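Tail spike protein gp49 (Pseudomonas phage LKA1, PDB 4RU4) is a phage tailspike lyase that cleaves the O-specific polysaccharide of Pseudomonas, probably degrading the host cell envelope during virus entry. Local coordinates at residues S117-N123 / I198-V202; P481-E487 / A508-P513; P69-S74 / Q90-D94; G517-T523 / V589-W595; I373-I377 / A410-T414. One frame throughout, in Å; residues are numbered along the deposited sequence.

In the fold
The five contacts are spread along an elongated chain of a trimer. Contacts 3 and 4 lie far out on opposite sides of the chain's centre, with their centres about 82 Å apart. Contacts 2, 3 and 5 belong to the parallel beta-helix, and contact 5 is the nearest of the five to the chain's centre. Contact 1 joins strands of the first Ig-like domain, its centre about 32 Å from that of contact 3. Contacts 2 and 4 share strand 510-522, which runs from the helix into the second Ig-like domain. None lies at the calcium site of Gly368 and Asp394; sodium ions lie about 4 Å from the side chains of Ala375 and Thr590.

Contact 1 of 5, residues S117-N123 / I198-V202; sequences SLVALPN and IYKVV
Residues 117-120 and 198-202 run antiparallel, with 139° between their directions and axes 4.2 Å apart at closest approach. Ser117 pairs with Val202, and Val119 with Lys200, as hydrogen-bonded pairs. Leu118 with Val201 and Ala120 with Tyr199 are the non-hydrogen-bonded pairs. Lys200 N reaches Val119 O at 2.8 Å. Past the last pair, Leu121 N still donates to Ile198 O at 2.9 Å, from above the carbonyl plane. Beyond this bond a water ties Leu121 O and Asn123 OD1 to Ile198 N.

Leu118, Ala120, Tyr199 and Val201 share one face. There Leu118 CD2 lies alongside Val201 CG2 at 4.0 Å. Leu118 CB also rests against Tyr199 CB at 3.9 Å. On the other face, Val119 CG2 meets Val202 CG2 at 3.7 Å across the diagonal of the ladder. Leu121 has CG beside its backbone N (chi1 -77°). This brings Leu121 CD1 over the neighbouring strand, where it touches Ile198 CG2 at 3.8 Å and lies 3.5 Å from Lys200 N. The Lys200 chain is fully extended and leads away to Asn141 O, which its NZ donates to.

This is strand pairing within the first Ig-like domain. Strand 147-151 flanks residues 198-202 through backbone hydrogen bonds between Ile149 and Tyr199 and between Val147 and Val201. Its Ile149 also packs on Leu118 and Val201, and its Phe148 on Leu121 and Ile198.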
# COMPACT_ATOMS: atom_id res chain seq x y z
N SER B 117 -6.61 -27.93 -20.70
CA SER B 117 -6.05 -29.27 -20.56
C SER B 117 -4.64 -29.26 -19.99
O SER B 117 -3.87 -28.34 -20.23
CB SER B 117 -6.04 -29.99 -21.91
OG SER B 117 -7.26 -29.79 -22.58
N LEU B 118 -4.32 -30.32 -19.26
CA LEU B 118 -2.95 -30.58 -18.83
C LEU B 118 -2.46 -31.72 -19.71
O LEU B 118 -3.01 -32.82 -19.67
CB LEU B 118 -2.93 -31.01 -17.36
CG LEU B 118 -3.36 -30.05 -16.24
CD1 LEU B 118 -2.76 -30.49 -14.90
CD2 LEU B 118 -2.98 -28.62 -16.54
N VAL B 119 -1.42 -31.45 -20.50
CA VAL B 119 -0.92 -32.42 -21.47
C VAL B 119 0.47 -32.84 -21.04
O VAL B 119 1.35 -31.99 -20.84
CB VAL B 119 -0.87 -31.79 -22.89
CG1 VAL B 119 -0.31 -32.79 -23.90
CG2 VAL B 119 -2.26 -31.32 -23.31
N ALA B 120 0.66 -34.15 -20.89
CA ALA B 120 1.90 -34.71 -20.35
C ALA B 120 3.10 -34.24 -21.15
O ALA B 120 3.06 -34.25 -22.37
CB ALA B 120 1.84 -36.26 -20.35
N LEU B 121 4.15 -33.83 -20.45
CA LEU B 121 5.45 -33.49 -21.04
C LEU B 121 6.41 -34.59 -20.61
O LEU B 121 6.09 -35.34 -19.69
CB LEU B 121 5.94 -32.14 -20.50
CG LEU B 121 5.29 -30.88 -21.08
CD1 LEU B 121 5.50 -29.64 -20.17
CD2 LEU B 121 5.84 -30.61 -22.49
N PRO B 122 7.60 -34.68 -21.23
CA PRO B 122 8.56 -35.65 -20.68
C PRO B 122 8.95 -35.34 -19.22
O PRO B 122 8.75 -34.21 -18.74
CB PRO B 122 9.79 -35.50 -21.60
CG PRO B 122 9.28 -34.84 -22.86
CD PRO B 122 8.17 -33.92 -22.37
N ASN B 123 9.49 -36.35 -18.54
CA ASN B 123 10.00 -36.18 -17.18
C ASN B 123 11.25 -35.30 -17.13
O ASN B 123 11.87 -35.02 -18.16
CB ASN B 123 10.30 -37.56 -16.55
CG ASN B 123 9.04 -38.39 -16.36
OD1 ASN B 123 7.95 -37.84 -16.10
ND2 ASN B 123 9.16 -39.71 -16.51
N ILE B 198 5.17 -33.80 -15.24
CA ILE B 198 5.18 -32.46 -15.80
C ILE B 198 4.07 -32.38 -16.86
O ILE B 198 3.87 -33.32 -17.63
CB ILE B 198 6.55 -32.11 -16.46
CG1 ILE B 198 7.72 -32.70 -15.65
CG2 ILE B 198 6.72 -30.57 -16.67
CD1 ILE B 198 7.75 -32.26 -14.13
N TYR B 199 3.37 -31.24 -16.91
CA TYR B 199 2.22 -31.06 -17.77
C TYR B 199 2.24 -29.67 -18.35
O TYR B 199 2.39 -28.69 -17.61
CB TYR B 199 0.94 -31.15 -16.94
CG TYR B 199 0.72 -32.52 -16.34
CD1 TYR B 199 0.13 -33.54 -17.09
CD2 TYR B 199 1.11 -32.79 -15.03
CE1 TYR B 199 -0.07 -34.79 -16.55
CE2 TYR B 199 0.90 -34.05 -14.48
CZ TYR B 199 0.31 -35.04 -15.25
OH TYR B 199 0.10 -36.29 -14.71
N LYS B 200 2.03 -29.59 -19.66
CA LYS B 200 1.86 -28.33 -20.35
C LYS B 200 0.44 -27.85 -20.13
O LYS B 200 -0.52 -28.65 -20.18
CB LYS B 200 2.08 -28.53 -21.86
CG LYS B 200 2.12 -27.21 -22.65
CD LYS B 200 2.53 -27.50 -24.10
CE LYS B 200 2.45 -26.26 -24.98
NZ LYS B 200 2.84 -26.59 -26.41
N VAL B 201 0.27 -26.55 -19.90
CA VAL B 201 -1.08 -26.04 -19.78
C VAL B 201 -1.53 -25.52 -21.13
O VAL B 201 -0.99 -24.54 -21.64
CB VAL B 201 -1.19 -24.94 -18.70
CG1 VAL B 201 -2.63 -24.47 -18.58
CG2 VAL B 201 -0.70 -25.49 -17.37
N VAL B 202 -2.51 -26.21 -21.72
CA VAL B 202 -2.94 -25.92 -23.09
C VAL B 202 -4.34 -25.37 -22.98
O VAL B 202 -5.26 -26.04 -22.48
CB VAL B 202 -2.90 -27.21 -23.95
CG1 VAL B 202 -3.37 -26.96 -25.38
CG2 VAL B 202 -1.49 -27.77 -23.98
O HOH W 1 -7.69 -26.79 -24.09
O HOH W 2 6.18 -35.99 -17.05

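Contact 2 of 5, residues P481-E487 / A508-P513; sequences PEYLIVE and APMRMP
Leu484 and Met510 lie side by side on two parallel strands near the end of the beta-helix. Residues 484-487 and 510-513 run 15° apart, with axes 4.8 Å apart at closest approach. At one end the Ala508 methyl is a bump against the ring of Pro481, with Ala508 CB 3.8 Å from Pro481 CG. The Pro509 ring fits against the carbonyls of Pro481 and Glu482, and its CD is 3.4 Å from Pro481 O. Further along, Met512 is bent at chi2 (-75°) and again at chi3, which turns Met512 CE back to 3.9 Å from Val486 CG2. The Pro513 ring closes this end against Val486 O.

On the face away from Leu484 and Met510, Ile485 and Arg511 run alongside each other. Ile485 CD1 lies over one face of the guanidinium, toward its rim, 3.7 Å from Arg511 CZ. Arg511 NH2 has a salt bridge to the C-terminal carboxylate at Val602 and a hydrogen bond to Leu489 O of the second subunit. Ser457 OG is hydrogen-bonded to Glu487 OE2. Arg511 NH1 forms a salt bridge with Glu487 OE1 at 2.8 Å; the oxygen lies in the guanidinium plane but is met from above its own carboxylate plane.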
# COMPACT_ATOMS: atom_id res chain seq x y z
N PRO B 481 13.71 -20.20 20.00
CA PRO B 481 13.54 -19.07 19.08
C PRO B 481 14.84 -18.29 18.89
O PRO B 481 15.65 -18.27 19.81
CB PRO B 481 12.51 -18.18 19.80
CG PRO B 481 11.78 -19.13 20.75
CD PRO B 481 12.90 -20.07 21.22
N GLU B 482 15.04 -17.70 17.72
CA GLU B 482 16.11 -16.71 17.53
C GLU B 482 15.78 -15.37 18.18
O GLU B 482 16.68 -14.62 18.54
CB GLU B 482 16.42 -16.50 16.05
CG GLU B 482 17.06 -17.70 15.38
CD GLU B 482 17.19 -17.53 13.85
OE1 GLU B 482 16.61 -16.58 13.27
OE2 GLU B 482 17.89 -18.37 13.24
N TYR B 483 14.50 -15.03 18.30
CA TYR B 483 14.18 -13.75 18.94
C TYR B 483 12.75 -13.69 19.43
O TYR B 483 11.85 -14.35 18.90
CB TYR B 483 14.40 -12.55 17.98
CG TYR B 483 13.62 -12.61 16.67
CD1 TYR B 483 12.33 -12.06 16.57
CD2 TYR B 483 14.18 -13.17 15.52
CE1 TYR B 483 11.63 -12.09 15.36
CE2 TYR B 483 13.49 -13.22 14.32
CZ TYR B 483 12.22 -12.66 14.25
OH TYR B 483 11.55 -12.68 13.06
N LEU B 484 12.58 -12.86 20.45
CA LEU B 484 11.28 -12.59 21.02
C LEU B 484 11.29 -11.10 21.37
O LEU B 484 11.94 -10.67 22.32
CB LEU B 484 11.11 -13.49 22.25
CG LEU B 484 9.94 -13.35 23.20
CD1 LEU B 484 8.72 -12.99 22.42
CD2 LEU B 484 9.76 -14.73 23.90
N ILE B 485 10.58 -10.30 20.57
CA ILE B 485 10.75 -8.84 20.61
C ILE B 485 9.40 -8.16 20.80
O ILE B 485 8.45 -8.45 20.06
CB ILE B 485 11.42 -8.35 19.30
CG1 ILE B 485 12.88 -8.81 19.28
CG2 ILE B 485 11.32 -6.81 19.15
CD1 ILE B 485 13.56 -8.69 17.89
N VAL B 486 9.31 -7.32 21.82
CA VAL B 486 8.19 -6.39 22.01
C VAL B 486 8.77 -4.97 22.10
O VAL B 486 9.60 -4.72 22.93
CB VAL B 486 7.41 -6.71 23.33
CG1 VAL B 486 6.31 -5.69 23.57
CG2 VAL B 486 6.81 -8.10 23.24
N GLU B 487 8.31 -4.05 21.25
CA GLU B 487 8.96 -2.75 21.16
C GLU B 487 8.06 -1.69 20.56
O GLU B 487 7.21 -1.98 19.71
CB GLU B 487 10.23 -2.84 20.29
CG GLU B 487 9.94 -3.30 18.83
CD GLU B 487 11.20 -3.46 17.98
OE1 GLU B 487 12.32 -3.40 18.54
OE2 GLU B 487 11.05 -3.63 16.73
N ALA B 508 14.42 -17.63 25.33
CA ALA B 508 14.74 -17.01 24.04
C ALA B 508 15.45 -15.68 24.23
O ALA B 508 15.27 -15.02 25.25
CB ALA B 508 13.44 -16.78 23.27
N PRO B 509 16.27 -15.26 23.24
CA PRO B 509 16.85 -13.91 23.35
C PRO B 509 15.71 -12.89 23.24
O PRO B 509 15.01 -12.87 22.23
CB PRO B 509 17.74 -13.81 22.11
CG PRO B 509 17.98 -15.25 21.68
CD PRO B 509 16.69 -15.93 22.01
N MET B 510 15.54 -12.05 24.27
CA MET B 510 14.42 -11.13 24.35
C MET B 510 14.84 -9.69 24.21
O MET B 510 15.90 -9.32 24.69
CB MET B 510 13.75 -11.24 25.72
CG MET B 510 12.99 -12.51 25.93
SD MET B 510 12.35 -12.48 27.62
CE MET B 510 11.56 -14.09 27.63
N ARG B 511 13.97 -8.90 23.59
CA ARG B 511 14.01 -7.44 23.70
C ARG B 511 12.67 -6.96 24.26
O ARG B 511 11.62 -7.31 23.72
CB ARG B 511 14.30 -6.80 22.32
CG ARG B 511 14.49 -5.31 22.36
CD ARG B 511 14.63 -4.71 20.96
NE ARG B 511 15.59 -5.42 20.16
CZ ARG B 511 15.49 -5.63 18.85
NH1 ARG B 511 14.50 -5.14 18.11
NH2 ARG B 511 16.46 -6.31 18.27
N MET B 512 12.70 -6.23 25.38
CA MET B 512 11.49 -5.76 26.07
C MET B 512 11.65 -4.27 26.36
O MET B 512 12.78 -3.79 26.56
CB MET B 512 11.23 -6.53 27.38
CG MET B 512 10.97 -8.03 27.17
SD MET B 512 9.32 -8.30 26.50
CE MET B 512 9.61 -9.69 25.41
N PRO B 513 10.54 -3.52 26.37
CA PRO B 513 10.59 -2.05 26.39
C PRO B 513 11.22 -1.51 27.67
O PRO B 513 11.20 -2.20 28.70
CB PRO B 513 9.11 -1.63 26.35
CG PRO B 513 8.35 -2.85 25.83
CD PRO B 513 9.15 -4.04 26.27
O HOH W 3 12.57 -5.53 15.49

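Contact 3 of 5, residues P69-S74 / Q90-D94; sequences PVHIPS and QIAGD
Val70 and Ile91 pair across two neighbouring strands of the parallel beta-helix. Val70 N donates to Gln90 O, Ala92 N to Val70 O, and Ile72 N to Ala92 O at 2.8 Å. On the face of Val70 and Ile91, Ile72 CD1 crosses to Ile91 CG2 at 3.7 Å. Helix 55-65 packs on this face at Val70 and Ile72, through Ala63 and Leu60.

The other face carries His71. With CG anti to the backbone N (chi1 175°), its ring reaches forward to the carboxylate of Asp94. Asp94 OD1 lies at the ring edge, 3.0 Å from His71 CE1, and the ring and carboxylate planes are 50° apart. A water bonded to His71 NE2 at 2.6 Å also donates to Asp94 OD2. Asp94 OD2 also accepts from Ser74 N at 3.2 Å, from above the carboxylate plane. Through this water, Asp94 links the ring to the chain just beyond the strand.

Pro69 CG lies 3.7 Å from Gln90 OE1, while Gln90 NE2 bonds to Thr97 OG1 of the second subunit. Pro69 of the third subunit packs on Ser74 and Asp94. Strand 206-209 continues the pairing beyond Ile91 and Gly93, the parallel stacking of successive strands that defines a beta-helix.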
# COMPACT_ATOMS: atom_id res chain seq x y z
N PRO B 69 -16.33 -14.83 -30.50
CA PRO B 69 -16.68 -14.12 -29.26
C PRO B 69 -18.18 -13.87 -29.23
O PRO B 69 -18.79 -13.57 -30.26
CB PRO B 69 -15.91 -12.79 -29.37
CG PRO B 69 -14.79 -13.07 -30.30
CD PRO B 69 -15.34 -14.08 -31.30
N VAL B 70 -18.78 -14.01 -28.05
CA VAL B 70 -20.21 -13.87 -27.89
C VAL B 70 -20.55 -12.57 -27.18
O VAL B 70 -20.00 -12.27 -26.12
CB VAL B 70 -20.78 -15.06 -27.09
CG1 VAL B 70 -22.29 -14.92 -26.86
CG2 VAL B 70 -20.45 -16.36 -27.83
N HIS B 71 -21.44 -11.79 -27.78
CA HIS B 71 -21.96 -10.61 -27.13
C HIS B 71 -23.39 -10.87 -26.68
O HIS B 71 -24.22 -11.30 -27.47
CB HIS B 71 -21.94 -9.38 -28.05
CG HIS B 71 -22.58 -8.19 -27.42
ND1 HIS B 71 -22.01 -7.52 -26.36
CD2 HIS B 71 -23.77 -7.58 -27.65
CE1 HIS B 71 -22.81 -6.54 -25.97
NE2 HIS B 71 -23.88 -6.55 -26.75
N ILE B 72 -23.66 -10.63 -25.40
CA ILE B 72 -24.99 -10.88 -24.85
C ILE B 72 -25.66 -9.54 -24.57
O ILE B 72 -25.31 -8.87 -23.62
CB ILE B 72 -24.90 -11.68 -23.52
CG1 ILE B 72 -24.20 -13.02 -23.75
CG2 ILE B 72 -26.30 -11.90 -22.91
CD1 ILE B 72 -24.26 -13.96 -22.54
N PRO B 73 -26.64 -9.16 -25.39
CA PRO B 73 -27.44 -7.94 -25.21
C PRO B 73 -28.20 -8.04 -23.91
O PRO B 73 -28.46 -9.17 -23.50
CB PRO B 73 -28.45 -8.01 -26.36
CG PRO B 73 -27.79 -8.88 -27.38
CD PRO B 73 -27.06 -9.93 -26.57
N SER B 74 -28.58 -6.91 -23.31
CA SER B 74 -29.54 -6.87 -22.21
C SER B 74 -30.68 -7.82 -22.45
O SER B 74 -31.26 -7.84 -23.53
CB SER B 74 -30.15 -5.47 -22.02
OG SER B 74 -29.25 -4.62 -21.36
N GLN B 90 -15.40 -16.78 -24.62
CA GLN B 90 -15.38 -15.32 -24.71
C GLN B 90 -16.81 -14.83 -24.67
O GLN B 90 -17.57 -15.10 -25.60
CB GLN B 90 -14.72 -14.88 -26.01
CG GLN B 90 -13.28 -15.32 -26.12
CD GLN B 90 -12.74 -15.01 -27.49
OE1 GLN B 90 -13.04 -15.71 -28.45
NE2 GLN B 90 -11.97 -13.95 -27.59
N ILE B 91 -17.17 -14.16 -23.59
CA ILE B 91 -18.55 -13.69 -23.41
C ILE B 91 -18.51 -12.30 -22.82
O ILE B 91 -17.85 -12.08 -21.79
CB ILE B 91 -19.33 -14.60 -22.43
CG1 ILE B 91 -19.64 -15.94 -23.08
CG2 ILE B 91 -20.63 -13.91 -21.93
CD1 ILE B 91 -19.94 -16.99 -22.07
N ALA B 92 -19.17 -11.35 -23.48
CA ALA B 92 -19.28 -9.99 -22.97
C ALA B 92 -20.72 -9.49 -23.12
O ALA B 92 -21.35 -9.73 -24.16
CB ALA B 92 -18.31 -9.07 -23.71
N GLY B 93 -21.24 -8.81 -22.11
CA GLY B 93 -22.62 -8.33 -22.13
C GLY B 93 -22.68 -6.82 -22.04
O GLY B 93 -21.66 -6.15 -22.25
N ASP B 94 -23.85 -6.28 -21.71
CA ASP B 94 -24.03 -4.83 -21.64
C ASP B 94 -23.99 -4.35 -20.20
O ASP B 94 -24.43 -3.24 -19.90
CB ASP B 94 -25.38 -4.43 -22.25
CG ASP B 94 -25.39 -4.55 -23.75
OD1 ASP B 94 -24.31 -4.53 -24.36
OD2 ASP B 94 -26.49 -4.70 -24.32
O HOH W 4 -25.76 -4.84 -27.38

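Contact 4 of 5, residues G517-T523 / V589-W595; sequences GRVQVTT and VTNQLNW
Residues 517-522 and 590-595 form an antiparallel ladder of six pairs, with 150° between their directions and with Val519 and Leu593 bonded both ways. Past the ladder, Val589 N donates to Thr523 OG1 and Thr523 N to Val589 O. Thr523 OG1 is also hydrogen-bonded to Ser587 O.

On one face the Trp595 ring turns over Gly517, whose N lies over one face of the indole, toward its rim. This follows from Trp595 CG lying between its backbone N and carbonyl carbon (chi1 70°). Val519 CG2 is 3.9 Å from Trp595 CD1. Val521 CG1 meets Leu593 CD1 at 3.9 Å, nearly at a right angle. Leu575 packs on Val519, Leu593 and Trp595.

The other face is polar. Arg518 runs beside Asn594, with guanidinium and amide planes 82° apart. A water donates to both Arg518 O and Gln592 OE1, 2.7 Å from the latter. Arg518 NH2 has a salt bridge to Asp552, and its NH1 hydrogen-bonds to Thr568 OG1 and Pro544 O of the third subunit. Asn594 OD1 accepts from Val546 of that subunit. The ladder thus joins a largely apolar inner face, with Asn591 as a polar member, to a polar face that takes part in trimer contacts.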
# COMPACT_ATOMS: atom_id res chain seq x y z
N GLY B 517 12.30 6.29 35.62
CA GLY B 517 11.78 7.49 36.25
C GLY B 517 12.78 8.06 37.23
O GLY B 517 13.91 7.53 37.37
N ARG B 518 12.37 9.13 37.91
CA ARG B 518 13.21 9.80 38.90
C ARG B 518 12.46 9.74 40.23
O ARG B 518 11.36 10.28 40.34
CB ARG B 518 13.49 11.26 38.49
CG ARG B 518 14.26 11.40 37.16
CD ARG B 518 14.12 12.77 36.53
NE ARG B 518 14.50 13.87 37.42
CZ ARG B 518 15.70 14.44 37.46
NH1 ARG B 518 16.67 14.01 36.66
NH2 ARG B 518 15.93 15.44 38.30
N VAL B 519 13.05 9.07 41.21
CA VAL B 519 12.44 8.92 42.53
C VAL B 519 13.24 9.67 43.60
O VAL B 519 14.44 9.43 43.78
CB VAL B 519 12.31 7.43 42.92
CG1 VAL B 519 11.80 7.28 44.37
CG2 VAL B 519 11.39 6.71 41.94
N GLN B 520 12.59 10.60 44.29
CA GLN B 520 13.28 11.38 45.30
C GLN B 520 13.45 10.57 46.58
O GLN B 520 12.52 9.88 47.01
CB GLN B 520 12.55 12.69 45.59
CG GLN B 520 13.22 13.50 46.67
CD GLN B 520 12.61 14.85 46.82
OE1 GLN B 520 12.90 15.76 46.05
NE2 GLN B 520 11.72 14.99 47.78
N VAL B 521 14.64 10.63 47.18
CA VAL B 521 14.86 10.07 48.52
C VAL B 521 15.54 11.12 49.40
O VAL B 521 16.32 11.91 48.92
CB VAL B 521 15.71 8.76 48.51
CG1 VAL B 521 15.01 7.66 47.70
CG2 VAL B 521 17.14 9.01 47.99
N THR B 522 15.23 11.10 50.68
CA THR B 522 15.89 11.99 51.64
C THR B 522 16.69 11.15 52.62
O THR B 522 16.16 10.21 53.24
CB THR B 522 14.86 12.83 52.39
OG1 THR B 522 14.06 13.55 51.44
CG2 THR B 522 15.55 13.82 53.36
N THR B 523 17.97 11.47 52.74
CA THR B 523 18.82 10.77 53.69
C THR B 523 18.39 11.03 55.15
O THR B 523 17.72 12.02 55.45
CB THR B 523 20.30 11.11 53.48
OG1 THR B 523 20.49 12.53 53.52
CG2 THR B 523 20.76 10.57 52.11
N VAL B 589 19.11 15.31 53.40
CA VAL B 589 18.88 16.10 52.18
C VAL B 589 18.32 15.25 51.05
O VAL B 589 18.43 14.03 51.06
CB VAL B 589 20.17 16.79 51.65
CG1 VAL B 589 20.70 17.83 52.68
CG2 VAL B 589 21.23 15.77 51.35
N THR B 590 17.73 15.91 50.05
CA THR B 590 17.12 15.19 48.96
C THR B 590 18.15 14.71 47.94
O THR B 590 19.21 15.30 47.80
CB THR B 590 16.10 16.07 48.23
OG1 THR B 590 16.77 17.24 47.75
CG2 THR B 590 15.00 16.48 49.22
N ASN B 591 17.81 13.62 47.25
CA ASN B 591 18.60 13.06 46.17
C ASN B 591 17.59 12.51 45.18
O ASN B 591 16.52 12.05 45.58
CB ASN B 591 19.46 11.90 46.66
CG ASN B 591 20.32 12.25 47.86
OD1 ASN B 591 21.53 12.46 47.74
ND2 ASN B 591 19.69 12.32 49.04
N GLN B 592 17.92 12.54 43.89
CA GLN B 592 17.05 11.93 42.88
C GLN B 592 17.67 10.61 42.41
O GLN B 592 18.76 10.62 41.82
CB GLN B 592 16.86 12.87 41.68
CG GLN B 592 16.19 14.19 41.99
CD GLN B 592 14.74 14.03 42.45
OE1 GLN B 592 14.12 13.01 42.19
NE2 GLN B 592 14.22 15.01 43.13
N LEU B 593 16.99 9.50 42.68
CA LEU B 593 17.40 8.20 42.16
C LEU B 593 16.77 7.99 40.77
O LEU B 593 15.55 7.83 40.64
CB LEU B 593 17.05 7.06 43.13
CG LEU B 593 17.71 7.21 44.52
CD1 LEU B 593 17.55 5.92 45.35
CD2 LEU B 593 19.19 7.58 44.36
N ASN B 594 17.60 8.08 39.73
CA ASN B 594 17.17 7.92 38.34
C ASN B 594 17.30 6.44 37.97
O ASN B 594 18.41 5.90 37.90
CB ASN B 594 18.10 8.71 37.41
CG ASN B 594 17.94 10.22 37.52
OD1 ASN B 594 17.77 10.90 36.52
ND2 ASN B 594 18.02 10.76 38.75
N TRP B 595 16.17 5.77 37.75
CA TRP B 595 16.21 4.32 37.55
C TRP B 595 15.64 4.00 36.20
O TRP B 595 14.82 4.77 35.64
CB TRP B 595 15.39 3.61 38.65
CG TRP B 595 13.90 3.85 38.48
CD1 TRP B 595 13.19 4.89 39.00
CD2 TRP B 595 12.97 3.05 37.74
NE1 TRP B 595 11.86 4.80 38.62
CE2 TRP B 595 11.70 3.68 37.84
CE3 TRP B 595 13.08 1.88 36.97
CZ2 TRP B 595 10.54 3.17 37.23
CZ3 TRP B 595 11.94 1.36 36.36
CH2 TRP B 595 10.67 2.02 36.49
O HOH W 5 11.52 12.89 41.35

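Contact 5 of 5, residues I373-I377 / A410-T414; sequences ISAEI and AVLTT
Val411 packs on Ile377 in a small apolar contact of the beta-helix, where the loop between strands 403-405 and 420-425 lies over the end of strand 372-377. Val411 carries most of it, with one methyl on each of two surfaces. Val411 CG1, anti to the backbone N (chi1 172°), meets Ile377 CG1 at 3.5 Å, tighter than usual for two carbons, and also lies 3.8 Å from Ser374 CB. The other methyl, Val411 CG2, rests against the strand backbone, 3.5 Å from Ser374 O and 3.9 Å from Ala375 CA. Ile377 and Val411 meet at a slant. Leu412 instead runs alongside Ile377, its CD2 4.0 Å from Ile377 CG2.

A water gives a polar link between the segments. It accepts from Glu376 N at 2.9 Å and donates to Ala410 O at 2.9 Å. Glu376 turns its side chain away from the loop. Its carboxylate has a salt bridge to Arg162 through OE2 and bonds to Tyr165 OH and Gly333 N through OE1. Ser374 OG bonds to Asp404 O. On the loop side, Thr416 OG1 accepts from Thr413 N and bonds to Ile377 O, so it holds loop and strand together next to the contact.

The chemistry thus divides in two: methyl groups make the direct touch, while a bridging water serves Glu376 N and Ala410 O, and Thr416 serves Ile377 O.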
# COMPACT_ATOMS: atom_id res chain seq x y z
N ILE B 373 -6.59 -15.18 12.81
CA ILE B 373 -6.45 -16.54 13.36
C ILE B 373 -5.51 -17.39 12.47
O ILE B 373 -5.40 -17.16 11.27
CB ILE B 373 -7.84 -17.23 13.55
CG1 ILE B 373 -7.72 -18.50 14.40
CG2 ILE B 373 -8.50 -17.53 12.19
CD1 ILE B 373 -9.01 -18.95 15.05
N SER B 374 -4.82 -18.37 13.05
CA SER B 374 -3.92 -19.17 12.24
C SER B 374 -4.40 -20.62 12.13
O SER B 374 -5.17 -21.08 12.94
CB SER B 374 -2.52 -19.15 12.85
OG SER B 374 -2.08 -17.82 13.08
N ALA B 375 -3.90 -21.34 11.13
CA ALA B 375 -4.09 -22.79 11.02
C ALA B 375 -3.05 -23.29 10.05
O ALA B 375 -2.60 -22.52 9.19
CB ALA B 375 -5.49 -23.12 10.48
N GLU B 376 -2.67 -24.56 10.17
CA GLU B 376 -1.94 -25.22 9.09
C GLU B 376 -0.68 -24.44 8.72
O GLU B 376 -0.39 -24.20 7.53
CB GLU B 376 -2.86 -25.44 7.86
CG GLU B 376 -4.16 -26.20 8.21
CD GLU B 376 -5.01 -26.61 6.98
OE1 GLU B 376 -4.90 -25.97 5.91
OE2 GLU B 376 -5.82 -27.56 7.12
N ILE B 377 0.06 -24.03 9.76
CA ILE B 377 1.29 -23.27 9.58
C ILE B 377 2.43 -24.23 9.20
O ILE B 377 2.88 -25.04 10.02
CB ILE B 377 1.66 -22.45 10.86
CG1 ILE B 377 0.58 -21.38 11.11
CG2 ILE B 377 3.04 -21.83 10.73
CD1 ILE B 377 0.49 -20.28 10.01
N ALA B 410 -4.86 -26.94 16.86
CA ALA B 410 -3.55 -27.57 16.57
C ALA B 410 -2.90 -27.01 15.30
O ALA B 410 -3.15 -27.49 14.19
CB ALA B 410 -3.69 -29.09 16.48
N VAL B 411 -2.08 -25.98 15.49
CA VAL B 411 -1.59 -25.13 14.42
C VAL B 411 -0.08 -25.25 14.25
O VAL B 411 0.45 -25.23 13.13
CB VAL B 411 -1.95 -23.65 14.74
CG1 VAL B 411 -1.29 -22.67 13.74
CG2 VAL B 411 -3.46 -23.48 14.76
N LEU B 412 0.61 -25.33 15.38
CA LEU B 412 2.06 -25.48 15.42
C LEU B 412 2.33 -26.92 15.88
O LEU B 412 2.34 -27.23 17.08
CB LEU B 412 2.68 -24.43 16.37
CG LEU B 412 2.51 -22.93 15.99
CD1 LEU B 412 3.03 -21.94 17.09
CD2 LEU B 412 3.13 -22.60 14.63
N THR B 413 2.48 -27.82 14.91
CA THR B 413 2.45 -29.25 15.21
C THR B 413 3.62 -29.93 14.52
O THR B 413 4.47 -29.26 13.96
CB THR B 413 1.14 -29.87 14.66
OG1 THR B 413 1.18 -29.83 13.23
CG2 THR B 413 -0.09 -29.09 15.15
N THR B 414 3.61 -31.26 14.50
CA THR B 414 4.66 -31.98 13.78
C THR B 414 4.65 -31.67 12.27
O THR B 414 5.62 -31.96 11.56
CB THR B 414 4.59 -33.51 14.00
OG1 THR B 414 3.35 -34.01 13.49
CG2 THR B 414 4.69 -33.85 15.48
O HOH W 6 -4.28 -26.20 11.90